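Local coordinates for pirin-like protein (Geobacillus kaustophilus, PDB 2P17) that binds one iron cation per subunit and belongs to the pirin family of cupin-fold proteins, its biological role still being unassigned, at residues 182-185 and 186-190. Numbering follows the deposited sequence.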
loop_
_atom_site.group_PDB
_atom_site.type_symbol
_atom_site.label_atom_id
_atom_site.label_comp_id
_atom_site.label_asym_id
_atom_site.label_seq_id
_atom_site.Cartn_x
_atom_site.Cartn_y
_atom_site.Cartn_z
ATOM N N GLN A 182 -0.704 13.783 7.436
ATOM C CA GLN A 182 0.329 13.271 6.533
ATOM C C GLN A 182 0.670 14.314 5.459
ATOM O O GLN A 182 -0.223 14.790 4.749
ATOM C CB GLN A 182 -0.142 11.978 5.874
ATOM C CG GLN A 182 0.820 11.452 4.816
ATOM C CD GLN A 182 2.133 10.948 5.383
ATOM O OE1 GLN A 182 2.159 10.324 6.441
ATOM N NE2 GLN A 182 3.226 11.208 4.679
ATOM N N ASP A 183 1.957 14.640 5.335
ATOM C CA ASP A 183 2.458 15.531 4.273
ATOM C C ASP A 183 2.686 14.765 2.980
ATOM O O ASP A 183 3.147 13.622 3.003
ATOM C CB ASP A 183 3.767 16.206 4.694
ATOM C CG ASP A 183 4.829 15.204 5.119
ATOM O OD1 ASP A 183 4.514 14.299 5.921
ATOM O OD2 ASP A 183 5.979 15.322 4.641
ATOM N N LEU A 184 2.360 15.395 1.851
ATOM C CA LEU A 184 2.634 14.811 0.542
ATOM C C LEU A 184 3.067 15.885 -0.424
ATOM O O LEU A 184 2.475 16.955 -0.446
ATOM C CB LEU A 184 1.374 14.159 -0.038
ATOM C CG LEU A 184 0.839 12.926 0.681
ATOM C CD1 LEU A 184 -0.507 12.576 0.083
ATOM C CD2 LEU A 184 1.825 11.746 0.575
ATOM N N PRO A 185 4.095 15.606 -1.243
ATOM C CA PRO A 185 4.432 16.536 -2.332
ATOM C C PRO A 185 3.226 16.690 -3.256
ATOM O O PRO A 185 2.481 15.727 -3.467
ATOM C CB PRO A 185 5.578 15.837 -3.048
ATOM C CG PRO A 185 6.191 14.939 -1.980
ATOM C CD PRO A 185 5.029 14.467 -1.167
ATOM N N GLY A 186 3.031 17.886 -3.800
ATOM C CA GLY A 186 1.816 18.175 -4.566
ATOM C C GLY A 186 1.581 17.292 -5.784
ATOM O O GLY A 186 0.427 17.048 -6.178
ATOM N N HIS A 187 2.660 16.790 -6.379
ATOM C CA HIS A 187 2.526 15.990 -7.588
ATOM C C HIS A 187 2.274 14.508 -7.286
ATOM O O HIS A 187 1.977 13.730 -8.203
ATOM C CB HIS A 187 3.747 16.160 -8.496
ATOM C CG HIS A 187 5.004 15.565 -7.946
ATOM N ND1 HIS A 187 5.580 15.992 -6.767
ATOM C CD2 HIS A 187 5.795 14.567 -8.411
ATOM C CE1 HIS A 187 6.673 15.286 -6.533
ATOM N NE2 HIS A 187 6.824 14.411 -7.512
ATOM N N TYR A 188 2.378 14.104 -6.018
ATOM C CA TYR A 188 2.109 12.701 -5.687
ATOM C C TYR A 188 0.624 12.394 -5.892
ATOM O O TYR A 188 -0.250 13.240 -5.669
ATOM C CB TYR A 188 2.484 12.381 -4.241
ATOM C CG TYR A 188 3.920 11.975 -3.973
ATOM C CD1 TYR A 188 4.982 12.494 -4.702
ATOM C CD2 TYR A 188 4.206 11.079 -2.938
ATOM C CE1 TYR A 188 6.293 12.124 -4.410
ATOM C CE2 TYR A 188 5.514 10.697 -2.642
ATOM C CZ TYR A 188 6.548 11.224 -3.385
ATOM O OH TYR A 188 7.857 10.877 -3.086
ATOM N N ASN A 189 0.363 11.151 -6.281
ATOM C CA ASN A 189 -0.970 10.642 -6.509
ATOM C C ASN A 189 -1.175 9.519 -5.511
ATOM O O ASN A 189 -0.319 8.647 -5.379
ATOM C CB ASN A 189 -1.068 10.141 -7.959
ATOM C CG ASN A 189 -2.475 9.692 -8.348
ATOM O OD1 ASN A 189 -3.469 10.117 -7.762
ATOM N ND2 ASN A 189 -2.554 8.858 -9.370
ATOM N N GLY A 190 -2.299 9.520 -4.799
ATOM C CA GLY A 190 -2.478 8.492 -3.789
ATOM C C GLY A 190 -3.873 8.290 -3.261
ATOM O O GLY A 190 -4.854 8.862 -3.754
#
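Pro185 lies over one face of the Tyr188 ring, its CD and CG edge turned to it, a proline-aromatic CH-pi contact built into a type I beta turn that runs from one residue to the other. Pro185 CD sits 3.8 Å from the centroid of the Tyr188 ring and only 7° off its normal, which puts this CH2 group over the middle of the pi face. Pro185 CG covers the same face nearer the rim, 3.7 Å from Tyr188 CE1. The phenol is brought over the pyrrolidine because CG of Tyr188 is anti to its own carbonyl carbon (chi1 -87°), beside the backbone N. That same N-H closes the turn: Tyr188 N donates to Pro185 O at 3.0 Å, fairly straight at 156°, although it approaches from well above the carbonyl plane. The restricted phi of proline, together with this bond, thus restrains the backbone that carries the CH-pi contact. His187 turns its imidazole to another part of the proline, CE1 lying 3.7 Å from Pro185 CB, while NE2 is engaged by Glu243. Deeper down, Leu184 CD2 approaches Tyr188 CD2 at 4.3 Å, a looser apolar touch, and both side chains also pack on Ala241 of strand 235-242. The turn links strands 179-185 and 189-196 in the C-terminal cupin domain, away from the iron site, and NH2 of Arg5 hydrogen-bonds to the carbonyl oxygen of Tyr188 and, weakly, to that of Pro185. An alanine in place of Tyr188 would probably keep the backbone bond but leave the CD and CG side of Pro185 without its aromatic partner and open a gap beside Leu184. Chemically, the turn combines one backbone hydrogen bond with a CH-pi contact in which the CD hydrogens, probably polarised slightly by the adjoining amide nitrogen, would favour the electron-rich phenol face.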